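Local structure of 35 kDa hemin binding protein (Porphyromonas gingivalis, 5Y1A) at residues M306-A311 against V316-L321; G167-D172 against K176-T181; L122-G125 against A129-N132; S85-R90 against K190-Q195; Q100-P105 against E259-I264. The protein probably binds hemin and joins a thioredoxin-type domain to immunoglobulin-like beta-sandwich domains of the kind that stabilise type IX secretion cargo. One frame throughout, in Å; residues are numbered along the deposited sequence.

Interaction 1: M306-A311 against V316-L321; sequences MEVFNA and VKNESL
A beta hairpin brings Val308 and Val316 side by side, its return arm leaving the strand pairing almost as soon as it has begun. The link between the backbones is Val316 N to Val308 O, 2.8 Å long and nearly straight at 172°. On the other side of this pair the chains have already spread, and a water fills in: it accepts from Val308 N and donates to Val316 O at 2.7 Å. Next to the backbone bond, Val308 CG1 meets Val316 CG2 at 3.9 Å, the two side chains crossing obliquely. Strand 305-309 is the inner neighbour here, pairing on its far side with strand 324-332 in the small antiparallel sheet at the C-terminal end of the chain, probably the C-terminal domain that type IX secretion cargo carries. Val308 uses both methyls. CG2, set beside its own backbone N, lies 3.8 Å from CG of Asn318, whose side chain crosses it at about a right angle. Asn318 is the centre of an inverse gamma turn, and its CG stands anti to the backbone N (chi1 -174°), which sends the amide back over the strand. Its OD1 takes the backbone N-H of Ile297, and Met306 CE touches ND2 at 3.8 Å. At the hairpin's closed end Asn310 ND2 rests against Val316 CG1 at 3.4 Å, while Asn310 OD1 is held inside the turn by Gln314 N and Thr312 OG1, which fixes how the amide is rotated.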
# COMPACT_ATOMS: atom_id res chain seq x y z
N MET A 306 1.01 34.71 0.48
CA MET A 306 -0.08 33.74 0.65
C MET A 306 -0.17 32.86 -0.59
O MET A 306 -0.25 33.37 -1.70
CB MET A 306 -1.41 34.46 0.90
CG MET A 306 -2.65 33.57 0.79
SD MET A 306 -4.19 34.42 1.19
CE MET A 306 -4.31 35.53 -0.21
N GLU A 307 -0.14 31.54 -0.39
CA GLU A 307 -0.31 30.57 -1.47
C GLU A 307 -1.41 29.56 -1.13
O GLU A 307 -1.50 29.12 0.02
CB GLU A 307 1.00 29.85 -1.76
CG GLU A 307 2.01 30.69 -2.55
CD GLU A 307 3.41 30.12 -2.48
OE1 GLU A 307 3.97 30.04 -1.37
OE2 GLU A 307 3.95 29.75 -3.55
N VAL A 308 -2.24 29.22 -2.12
CA VAL A 308 -3.34 28.28 -1.93
C VAL A 308 -3.03 26.99 -2.68
O VAL A 308 -2.68 27.02 -3.87
CB VAL A 308 -4.71 28.86 -2.40
CG1 VAL A 308 -5.83 27.84 -2.22
CG2 VAL A 308 -5.06 30.15 -1.65
N PHE A 309 -3.16 25.86 -1.99
CA PHE A 309 -2.97 24.56 -2.60
C PHE A 309 -4.27 23.80 -2.52
O PHE A 309 -4.99 23.89 -1.52
CB PHE A 309 -1.88 23.78 -1.83
CG PHE A 309 -0.54 24.44 -1.88
CD1 PHE A 309 0.38 24.11 -2.87
CD2 PHE A 309 -0.22 25.43 -0.96
CE1 PHE A 309 1.62 24.75 -2.94
CE2 PHE A 309 1.01 26.08 -1.03
CZ PHE A 309 1.93 25.73 -2.02
N ASN A 310 -4.57 23.02 -3.54
CA ASN A 310 -5.77 22.19 -3.48
C ASN A 310 -5.47 20.91 -2.69
O ASN A 310 -4.35 20.76 -2.13
CB ASN A 310 -6.33 21.88 -4.89
CG ASN A 310 -5.33 21.14 -5.78
OD1 ASN A 310 -4.42 20.47 -5.29
ND2 ASN A 310 -5.50 21.27 -7.10
N ALA A 311 -6.43 19.99 -2.66
CA ALA A 311 -6.29 18.78 -1.82
C ALA A 311 -5.27 17.77 -2.35
O ALA A 311 -4.87 16.86 -1.62
CB ALA A 311 -7.63 18.13 -1.63
N VAL A 316 -2.69 26.52 -6.66
CA VAL A 316 -3.82 26.93 -7.48
C VAL A 316 -4.14 28.39 -7.34
O VAL A 316 -3.82 29.02 -6.33
CB VAL A 316 -5.14 26.11 -7.21
CG1 VAL A 316 -4.90 24.62 -7.44
CG2 VAL A 316 -5.74 26.43 -5.81
N LYS A 317 -4.77 28.93 -8.37
CA LYS A 317 -5.23 30.30 -8.34
C LYS A 317 -6.34 30.47 -7.30
O LYS A 317 -7.27 29.67 -7.23
CB LYS A 317 -5.72 30.73 -9.72
CG LYS A 317 -5.78 32.22 -9.88
CD LYS A 317 -6.57 32.59 -11.10
CE LYS A 317 -6.70 34.09 -11.20
NZ LYS A 317 -7.58 34.45 -12.34
N ASN A 318 -6.21 31.52 -6.49
CA ASN A 318 -7.16 31.82 -5.43
C ASN A 318 -8.41 32.56 -5.94
O ASN A 318 -8.63 33.73 -5.63
CB ASN A 318 -6.45 32.62 -4.32
CG ASN A 318 -7.33 32.85 -3.11
OD1 ASN A 318 -8.30 32.12 -2.87
ND2 ASN A 318 -6.99 33.88 -2.34
N GLU A 319 -9.24 31.85 -6.71
CA GLU A 319 -10.41 32.45 -7.34
C GLU A 319 -11.41 31.36 -7.75
O GLU A 319 -11.01 30.28 -8.22
CB GLU A 319 -9.98 33.27 -8.56
CG GLU A 319 -11.10 34.05 -9.25
CD GLU A 319 -10.61 34.80 -10.48
OE1 GLU A 319 -9.43 35.22 -10.50
OE2 GLU A 319 -11.40 34.96 -11.43
N SER A 320 -12.70 31.66 -7.58
CA SER A 320 -13.80 30.74 -7.93
C SER A 320 -13.55 29.32 -7.46
O SER A 320 -13.77 28.37 -8.19
CB SER A 320 -14.10 30.77 -9.43
OG SER A 320 -14.36 32.10 -9.84
N LEU A 321 -13.08 29.18 -6.22
CA LEU A 321 -12.73 27.86 -5.69
C LEU A 321 -13.96 26.98 -5.55
O LEU A 321 -14.99 27.40 -4.96
CB LEU A 321 -12.04 28.01 -4.33
CG LEU A 321 -10.72 28.81 -4.31
CD1 LEU A 321 -10.24 28.93 -2.86
CD2 LEU A 321 -9.66 28.16 -5.21
O HOH W 1 -2.22 30.57 -4.72

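Interaction 2: G167-D172 against K176-T181; sequences GKVDAD and KPLMLT
Val169 and Leu178 make the apolar half of this contact: the methyls CG1 of Val169 and CD1 of Leu178 meet tip to tip at 3.8 Å, Val169 reaching from its strand and Leu178 from the approach to strand 179-186. Leu178 can span the gap because its CG lies anti to the carbonyl carbon (chi1 -60°) and the chain runs on extended from there, so that one branch leads. The backbones themselves stay well apart, with Val169 CA and Leu178 CA separated by 9.6 Å, and no hydrogen bond joins the segments directly. That spacing is what the fold calls for: strand 161-169 belongs to one sheet of the beta-sandwich and strand 179-186 to the other, and the chain between them crosses from sheet to sheet. Ile174 from the crossing loop, together with Ile223 and Ala145, closes round Val169 and continues the apolar layer. The polar half lies at the exposed mouth of the loop. Here the extended aliphatic chain of Lys176 passes the backbone carbonyl of Asp172, with CE 3.3 Å from O; this is a carbon contact, the ammonium having gone past. Lys176 NZ and Asp172 OD2 are 5.3 Å apart, too far for a salt bridge, but a water sits between them, donating to Asp172 OD2 at 2.8 Å and accepting from Lys176 NZ at 2.9 Å. Lys176 has a second conformer, which leaves this water bridge doubtful.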
# COMPACT_ATOMS: atom_id res chain seq x y z
N GLY A 167 -8.90 -8.89 12.95
CA GLY A 167 -9.05 -10.24 12.44
C GLY A 167 -9.13 -11.29 13.52
O GLY A 167 -9.27 -10.98 14.70
N LYS A 168 -9.06 -12.55 13.10
CA LYS A 168 -9.14 -13.67 14.02
C LYS A 168 -8.33 -14.82 13.46
O LYS A 168 -8.22 -14.95 12.26
CB LYS A 168 -10.58 -14.14 14.20
CG LYS A 168 -11.36 -13.38 15.25
CD LYS A 168 -12.65 -14.09 15.59
CE LYS A 168 -13.28 -13.53 16.85
NZ LYS A 168 -13.47 -12.04 16.77
N VAL A 169 -7.79 -15.64 14.36
CA VAL A 169 -7.08 -16.85 13.96
C VAL A 169 -7.77 -18.04 14.63
O VAL A 169 -8.35 -17.90 15.72
CB VAL A 169 -5.55 -16.81 14.30
CG1 VAL A 169 -4.90 -15.53 13.74
CG2 VAL A 169 -5.27 -16.90 15.81
N ASP A 170 -7.73 -19.18 13.97
CA ASP A 170 -8.24 -20.42 14.53
C ASP A 170 -7.45 -20.84 15.77
O ASP A 170 -6.29 -20.45 15.95
CB ASP A 170 -8.17 -21.55 13.50
CG ASP A 170 -9.31 -21.52 12.51
OD1 ASP A 170 -10.39 -20.95 12.80
OD2 ASP A 170 -9.11 -22.09 11.44
N ALA A 171 -8.08 -21.68 16.60
CA ALA A 171 -7.49 -22.14 17.87
C ALA A 171 -6.05 -22.69 17.77
O ALA A 171 -5.22 -22.46 18.66
CB ALA A 171 -8.42 -23.20 18.54
N ASP A 172 -5.77 -23.40 16.69
CA ASP A 172 -4.48 -24.05 16.54
C ASP A 172 -3.33 -23.05 16.35
O ASP A 172 -2.16 -23.38 16.55
CB ASP A 172 -4.52 -25.07 15.41
CG ASP A 172 -4.81 -24.44 14.05
OD1 ASP A 172 -5.98 -24.06 13.77
OD2 ASP A 172 -3.87 -24.34 13.26
N LYS A 176 1.05 -18.89 18.65
CA LYS A 176 2.15 -18.95 17.69
C LYS A 176 2.65 -17.55 17.37
O LYS A 176 1.88 -16.59 17.46
CB LYS A 176 1.70 -19.69 16.43
CG LYS A 176 1.57 -21.18 16.66
CD LYS A 176 1.19 -21.95 15.41
CE LYS A 176 1.08 -23.44 15.75
NZ LYS A 176 1.24 -24.33 14.56
N PRO A 177 3.95 -17.42 17.00
CA PRO A 177 4.45 -16.08 16.63
C PRO A 177 3.92 -15.74 15.27
O PRO A 177 4.40 -16.28 14.27
CB PRO A 177 5.97 -16.23 16.62
CG PRO A 177 6.24 -17.67 16.56
CD PRO A 177 5.01 -18.44 16.92
N LEU A 178 2.90 -14.91 15.24
CA LEU A 178 2.27 -14.54 13.98
C LEU A 178 2.60 -13.07 13.75
O LEU A 178 2.64 -12.29 14.71
CB LEU A 178 0.76 -14.73 14.03
CG LEU A 178 0.31 -16.18 14.31
CD1 LEU A 178 -1.22 -16.25 14.42
CD2 LEU A 178 0.76 -17.08 13.20
N MET A 179 2.78 -12.72 12.48
CA MET A 179 3.20 -11.38 12.11
C MET A 179 2.12 -10.75 11.23
O MET A 179 1.38 -11.44 10.54
CB MET A 179 4.50 -11.47 11.30
CG MET A 179 5.60 -12.32 11.96
SD MET A 179 6.08 -11.75 13.62
CE MET A 179 6.87 -10.26 13.18
N LEU A 180 2.03 -9.42 11.27
CA LEU A 180 1.24 -8.71 10.28
C LEU A 180 2.10 -7.72 9.49
O LEU A 180 2.89 -6.94 10.08
CB LEU A 180 0.04 -8.00 10.93
CG LEU A 180 -0.88 -7.41 9.87
CD1 LEU A 180 -2.24 -8.01 9.93
CD2 LEU A 180 -0.91 -5.87 9.98
N THR A 181 2.00 -7.81 8.17
CA THR A 181 2.66 -6.85 7.28
C THR A 181 1.58 -6.11 6.49
O THR A 181 0.61 -6.72 6.04
CB THR A 181 3.68 -7.56 6.35
OG1 THR A 181 4.76 -8.06 7.15
CG2 THR A 181 4.26 -6.60 5.32
O HOH W 2 -1.28 -25.27 13.46

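Interaction 3: L122-G125 against A129-N132; sequences LSIG and AIKN
Ile124 and Ile130 are pressed together at the inner side of this contact, where the loop leading into helix 127-138 folds against the helix's first turns. Ile130 CD1 is only 3.4 Å from Ile124 CG2, closer than carbons usually pack, and the two side chains cross each other at a slant. The same methyl also lies 3.4 Å from Gly125 O, so it nestles into the corner formed by that branch and the backbone carbonyl. Its position follows from the torsions of Ile130: CG1 is anti to the carbonyl carbon (chi1 -56°), and the nearly extended chi2 of 162° carries CD1 on toward the loop, with CG1 resting 3.8 Å from Gly125 N on the way. Behind the pair stand Ile58 of helix 51-63 and Phe110 of strand 109-112, making this a piece of the thioredoxin-type core in which a helix is packed on the sheet. The outer side is far looser. There Gly125 CA and Ala129 CB approach no nearer than 4.4 Å, and Ala129 is exposed to solvent. No hydrogen bond runs between the two segments; the polar atoms look to third parties instead. Arg57 donates NH2 to Ile124 O and NE to Gly125 O, and Ser123 O is taken by Lys133 NZ. With both loop carbonyls gripped by one guanidinium group, a purely apolar side chain can lie against Gly125 O without leaving that oxygen lacking a polar partner.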
# COMPACT_ATOMS: atom_id res chain seq x y z
N LEU A 122 11.01 -19.98 -8.32
CA LEU A 122 10.21 -18.73 -8.30
C LEU A 122 9.85 -18.22 -9.71
O LEU A 122 9.56 -17.02 -9.92
CB LEU A 122 10.92 -17.64 -7.48
CG LEU A 122 11.27 -17.98 -6.02
CD1 LEU A 122 12.14 -16.88 -5.38
CD2 LEU A 122 10.02 -18.20 -5.18
N SER A 123 9.86 -19.14 -10.67
CA SER A 123 9.72 -18.79 -12.09
C SER A 123 8.33 -18.28 -12.40
O SER A 123 7.34 -18.73 -11.80
CB SER A 123 10.03 -20.00 -12.99
OG SER A 123 11.25 -20.62 -12.59
N ILE A 124 8.26 -17.32 -13.32
CA ILE A 124 6.99 -16.85 -13.86
C ILE A 124 6.89 -17.49 -15.26
O ILE A 124 7.54 -17.03 -16.21
CB ILE A 124 6.94 -15.32 -13.98
CG1 ILE A 124 7.13 -14.65 -12.61
CG2 ILE A 124 5.61 -14.85 -14.64
CD1 ILE A 124 7.37 -13.10 -12.70
N GLY A 125 6.13 -18.58 -15.35
CA GLY A 125 6.07 -19.37 -16.60
C GLY A 125 5.00 -18.84 -17.54
O GLY A 125 4.65 -17.66 -17.52
N ALA A 129 0.76 -21.94 -16.18
CA ALA A 129 1.67 -22.42 -15.12
C ALA A 129 1.56 -21.48 -13.92
O ALA A 129 1.50 -21.93 -12.77
CB ALA A 129 3.07 -22.49 -15.63
N ILE A 130 1.49 -20.18 -14.20
CA ILE A 130 1.23 -19.20 -13.14
C ILE A 130 -0.12 -19.46 -12.47
O ILE A 130 -0.23 -19.47 -11.24
CB ILE A 130 1.28 -17.75 -13.67
CG1 ILE A 130 2.63 -17.45 -14.35
CG2 ILE A 130 0.92 -16.77 -12.54
CD1 ILE A 130 2.58 -16.19 -15.27
N LYS A 131 -1.17 -19.69 -13.27
CA LYS A 131 -2.48 -19.98 -12.71
C LYS A 131 -2.44 -21.19 -11.75
O LYS A 131 -3.01 -21.15 -10.66
CB LYS A 131 -3.49 -20.26 -13.83
CG LYS A 131 -4.92 -20.24 -13.34
CD LYS A 131 -5.85 -21.00 -14.25
CE LYS A 131 -7.11 -21.35 -13.48
NZ LYS A 131 -7.80 -22.51 -14.14
N ASN A 132 -1.74 -22.24 -12.17
CA ASN A 132 -1.60 -23.45 -11.35
C ASN A 132 -0.89 -23.18 -10.01
O ASN A 132 -1.32 -23.70 -8.97
CB ASN A 132 -0.89 -24.56 -12.12
CG ASN A 132 -1.77 -25.18 -13.24
OD1 ASN A 132 -1.26 -25.88 -14.10
ND2 ASN A 132 -3.06 -24.90 -13.23

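Interaction 4: S85-R90 against K190-Q195; sequences SKKWPR and KPINPQ
Ile192 points the tip of its side chain at Trp88 and Lys87, and a single methyl does all the touching. Lys87 ends helix 83-87 and Trp88 leaves it, just ahead of helix 89-102 in the thioredoxin-type domain; Ile192 lies in the loop between strands 179-186 and 207-220 of the beta-sandwich. CD1 of Ile192 lies 4.1 Å from CZ3 of Trp88, at the six-membered end of the indole, approaching the ring obliquely. It is equally far, 4.1 Å, from CD of Lys87, whose chain it crosses at about a right angle. Lys87 also packs on the indole: its CG sits 3.7 Å above one face of the Trp88 ring, displaced toward the rim. With CG anti to the backbone N (chi1 -176°) and the next two torsions extended, Lys87 runs outward from over that face, so its methylenes and the indole together make the surface that Ile192 meets. Asp238 O accepts from Trp88 NE1. Across the gap, the carboxylate of Glu46 receives the backbone N-H groups of Ile192 and Asn193, fixing their loop. The contact is thus a light, one-methyl touch, and the precise placing of each side rests chiefly on bonds to residues elsewhere.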
# COMPACT_ATOMS: atom_id res chain seq x y z
N SER A 85 13.38 1.86 -5.68
CA SER A 85 14.07 1.51 -4.43
C SER A 85 15.02 2.62 -3.96
O SER A 85 15.37 2.70 -2.78
CB SER A 85 14.84 0.19 -4.58
OG SER A 85 15.91 0.32 -5.51
N LYS A 86 15.46 3.46 -4.89
CA LYS A 86 16.26 4.63 -4.50
C LYS A 86 15.37 5.64 -3.77
O LYS A 86 15.72 6.12 -2.69
CB LYS A 86 16.88 5.30 -5.72
CG LYS A 86 17.90 6.38 -5.36
CD LYS A 86 19.30 6.02 -5.84
CE LYS A 86 19.49 6.44 -7.29
NZ LYS A 86 18.44 5.87 -8.20
N LYS A 87 14.23 5.96 -4.39
CA LYS A 87 13.35 7.01 -3.89
C LYS A 87 12.66 6.58 -2.59
O LYS A 87 12.46 7.40 -1.67
CB LYS A 87 12.35 7.41 -4.99
CG LYS A 87 11.45 8.54 -4.62
CD LYS A 87 10.76 9.10 -5.86
CE LYS A 87 9.68 10.08 -5.44
NZ LYS A 87 10.21 11.47 -5.36
N TRP A 88 12.31 5.28 -2.51
CA TRP A 88 11.73 4.68 -1.32
C TRP A 88 12.62 3.54 -0.83
O TRP A 88 12.35 2.36 -1.09
CB TRP A 88 10.32 4.13 -1.62
CG TRP A 88 9.33 5.23 -1.96
CD1 TRP A 88 8.65 6.00 -1.08
CD2 TRP A 88 8.96 5.68 -3.27
NE1 TRP A 88 7.85 6.92 -1.76
CE2 TRP A 88 8.03 6.74 -3.10
CE3 TRP A 88 9.34 5.30 -4.57
CZ2 TRP A 88 7.44 7.41 -4.19
CZ3 TRP A 88 8.76 5.95 -5.65
CH2 TRP A 88 7.82 6.99 -5.46
N PRO A 89 13.70 3.88 -0.10
CA PRO A 89 14.68 2.85 0.30
C PRO A 89 14.12 1.73 1.16
O PRO A 89 14.70 0.64 1.15
CB PRO A 89 15.75 3.65 1.07
CG PRO A 89 15.52 5.08 0.70
CD PRO A 89 14.06 5.22 0.39
N ARG A 90 13.00 1.93 1.85
CA ARG A 90 12.45 0.84 2.66
C ARG A 90 11.93 -0.28 1.75
O ARG A 90 11.84 -1.43 2.18
CB ARG A 90 11.36 1.34 3.61
CG ARG A 90 11.91 2.26 4.73
CD ARG A 90 10.82 2.83 5.65
NE ARG A 90 9.82 1.81 5.98
CZ ARG A 90 9.94 0.88 6.92
NH1 ARG A 90 11.02 0.81 7.71
NH2 ARG A 90 8.95 -0.00 7.07
N LYS A 190 3.30 6.16 -13.05
CA LYS A 190 4.34 6.48 -14.01
C LYS A 190 5.69 6.00 -13.48
O LYS A 190 6.05 6.31 -12.34
CB LYS A 190 4.41 8.00 -14.27
CG LYS A 190 5.46 8.35 -15.33
CD LYS A 190 5.34 9.81 -15.81
CE LYS A 190 6.18 10.05 -17.07
NZ LYS A 190 6.46 11.53 -17.25
N PRO A 191 6.43 5.21 -14.29
CA PRO A 191 7.77 4.79 -13.85
C PRO A 191 8.68 5.98 -13.51
O PRO A 191 8.49 7.08 -14.05
CB PRO A 191 8.31 4.03 -15.06
CG PRO A 191 7.08 3.48 -15.71
CD PRO A 191 6.08 4.61 -15.59
N ILE A 192 9.65 5.76 -12.62
CA ILE A 192 10.57 6.81 -12.18
C ILE A 192 11.55 7.11 -13.32
O ILE A 192 11.81 8.27 -13.66
CB ILE A 192 11.32 6.43 -10.87
CG1 ILE A 192 10.35 6.34 -9.66
CG2 ILE A 192 12.52 7.37 -10.63
CD1 ILE A 192 9.47 7.58 -9.39
N ASN A 193 12.09 6.04 -13.91
CA ASN A 193 12.81 6.07 -15.18
C ASN A 193 12.06 5.17 -16.15
O ASN A 193 11.40 4.21 -15.71
CB ASN A 193 14.24 5.56 -14.97
CG ASN A 193 15.00 6.39 -13.95
OD1 ASN A 193 15.33 5.92 -12.85
ND2 ASN A 193 15.28 7.64 -14.31
N PRO A 194 12.11 5.45 -17.47
CA PRO A 194 11.32 4.61 -18.38
C PRO A 194 11.57 3.12 -18.20
O PRO A 194 12.73 2.68 -18.05
CB PRO A 194 11.74 5.09 -19.77
CG PRO A 194 12.03 6.55 -19.55
CD PRO A 194 12.77 6.56 -18.21
N GLN A 195 10.48 2.35 -18.15
CA GLN A 195 10.57 0.92 -17.97
C GLN A 195 11.16 0.25 -19.22
O GLN A 195 10.62 0.39 -20.33
CB GLN A 195 9.19 0.34 -17.64
CG GLN A 195 9.12 -1.20 -17.58
CD GLN A 195 9.91 -1.78 -16.42
OE1 GLN A 195 9.68 -1.41 -15.28
NE2 GLN A 195 10.82 -2.74 -16.71
O HOH W 3 16.44 7.00 -10.59

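Interaction 5: Q100-P105 against E259-I264; sequences QTLGIP and ENHSII
The last turn of helix 89-102, in the thioredoxin-type domain, is met by His261 from the loop that leads into strand 263-270 of the beta-sandwich. Thr101 and His261 approach from opposite directions, and the methyl of the threonine comes down on the imidazole: Thr101 CG2 lies 3.7 Å from the ring centroid and 21° off its normal, a CH-pi contact over the face, offset toward the rim. Its nearest ring atom is CD2 of His261, at 3.5 Å. Thr101 can offer its methyl because its hydroxyl is turned the other way, back along the helix to Ala97 O, leaving CG2 anti to the backbone N. Leu102 adds a second van der Waals touch, CD2 to His261 NE2 at 3.9 Å, meeting the ring obliquely. The imidazole is itself held at both nitrogens, NE2 by Glu116 O and ND1 by Asn257 O. Just beside it the loop is stiffened by an Asx turn, in which Asn260 OD1 accepts from Ser262 N at 3.0 Å. The same oxygen takes Ser262 OG at 2.6 Å, in the carbonyl plane and on a lone pair. Two backbone carbonyls settle how the imidazole is rotated, so one face is turned toward the helix end; two such acceptors would suit a ring carrying hydrogen on both nitrogens, and so probably positively charged.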
# COMPACT_ATOMS: atom_id res chain seq x y z
N GLN A 100 16.64 -12.81 1.51
CA GLN A 100 17.13 -13.65 2.60
C GLN A 100 16.22 -14.87 2.85
O GLN A 100 16.69 -15.99 3.06
CB GLN A 100 17.31 -12.82 3.88
CG GLN A 100 17.96 -13.62 5.03
CD GLN A 100 19.31 -14.24 4.65
OE1 GLN A 100 20.18 -13.57 4.07
NE2 GLN A 100 19.51 -15.53 4.99
N THR A 101 14.91 -14.65 2.78
CA THR A 101 13.94 -15.69 3.04
C THR A 101 13.75 -16.69 1.90
O THR A 101 13.71 -17.92 2.12
CB THR A 101 12.58 -15.01 3.42
OG1 THR A 101 12.80 -14.26 4.62
CG2 THR A 101 11.46 -16.06 3.67
N LEU A 102 13.67 -16.17 0.68
CA LEU A 102 13.23 -16.97 -0.46
C LEU A 102 14.34 -17.35 -1.46
O LEU A 102 14.23 -18.38 -2.17
CB LEU A 102 12.10 -16.24 -1.20
CG LEU A 102 10.86 -15.89 -0.39
CD1 LEU A 102 10.04 -14.88 -1.21
CD2 LEU A 102 10.04 -17.17 -0.16
N GLY A 103 15.39 -16.54 -1.51
CA GLY A 103 16.49 -16.77 -2.44
C GLY A 103 16.04 -16.38 -3.85
O GLY A 103 15.72 -17.25 -4.66
N ILE A 104 16.03 -15.08 -4.13
CA ILE A 104 15.54 -14.52 -5.40
C ILE A 104 16.71 -14.38 -6.37
O ILE A 104 17.55 -13.51 -6.20
CB ILE A 104 14.89 -13.12 -5.14
CG1 ILE A 104 13.74 -13.30 -4.14
CG2 ILE A 104 14.41 -12.46 -6.48
CD1 ILE A 104 13.21 -12.01 -3.50
N PRO A 105 16.74 -15.24 -7.39
CA PRO A 105 17.94 -15.40 -8.24
C PRO A 105 18.08 -14.37 -9.38
O PRO A 105 19.17 -14.19 -9.90
CB PRO A 105 17.76 -16.80 -8.82
CG PRO A 105 16.26 -16.98 -8.94
CD PRO A 105 15.66 -16.18 -7.77
N GLU A 259 11.28 -23.32 7.73
CA GLU A 259 10.35 -24.44 7.52
C GLU A 259 8.98 -23.99 7.03
O GLU A 259 8.32 -24.69 6.28
CB GLU A 259 10.18 -25.24 8.82
CG GLU A 259 11.41 -26.07 9.22
CD GLU A 259 12.59 -25.24 9.64
OE1 GLU A 259 12.40 -24.24 10.38
OE2 GLU A 259 13.73 -25.59 9.23
N ASN A 260 8.55 -22.82 7.51
CA ASN A 260 7.24 -22.23 7.16
C ASN A 260 7.26 -20.74 7.47
O ASN A 260 7.15 -20.34 8.64
CB ASN A 260 6.09 -22.91 7.93
CG ASN A 260 4.73 -22.52 7.41
OD1 ASN A 260 4.58 -21.58 6.61
ND2 ASN A 260 3.71 -23.23 7.86
N HIS A 261 7.44 -19.94 6.42
CA HIS A 261 7.41 -18.48 6.48
C HIS A 261 6.24 -17.99 5.60
O HIS A 261 6.27 -16.88 5.03
CB HIS A 261 8.77 -17.92 6.00
CG HIS A 261 9.33 -18.67 4.83
ND1 HIS A 261 10.27 -19.68 4.97
CD2 HIS A 261 9.05 -18.60 3.51
CE1 HIS A 261 10.55 -20.18 3.77
NE2 HIS A 261 9.81 -19.55 2.87
N SER A 262 5.20 -18.83 5.50
CA SER A 262 4.10 -18.55 4.54
C SER A 262 3.15 -17.46 5.01
O SER A 262 3.02 -17.19 6.22
CB SER A 262 3.31 -19.84 4.20
OG SER A 262 2.63 -20.33 5.35
N ILE A 263 2.50 -16.83 4.04
CA ILE A 263 1.41 -15.90 4.30
C ILE A 263 0.15 -16.74 4.50
O ILE A 263 -0.18 -17.60 3.66
CB ILE A 263 1.26 -14.90 3.14
CG1 ILE A 263 2.60 -14.16 2.91
CG2 ILE A 263 0.09 -13.95 3.43
CD1 ILE A 263 2.57 -13.10 1.77
N ILE A 264 -0.52 -16.49 5.62
CA ILE A 264 -1.63 -17.30 6.05
C ILE A 264 -2.94 -16.76 5.42
O ILE A 264 -3.73 -17.55 4.86
CB ILE A 264 -1.71 -17.30 7.58
CG1 ILE A 264 -0.45 -17.96 8.17
CG2 ILE A 264 -2.97 -18.06 8.07
CD1 ILE A 264 -0.16 -17.54 9.64

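Overall arrangement
Interaction 5 is the buried one, three side chains closed in between the thioredoxin-type domain and the sandwich, whereas interaction 1 lies at the surface of the separate C-terminal sheet, about 49 Å away between centres. Interactions 2 and 3 have a buried apolar pair beside an exposed flank, and in interaction 4 buried Trp88 meets exposed Ile192. Neighbours join up: Leu122 of interaction 3 packs on the backbone of Gly103 in interaction 5, and Leu178 of interaction 2 on Ile264. Interactions 4 and 5 use the two ends of helix 89-102. A direct backbone bond occurs in interaction 1 alone, beside a bridging water; 3 and 5 rest on van der Waals and CH-pi contact.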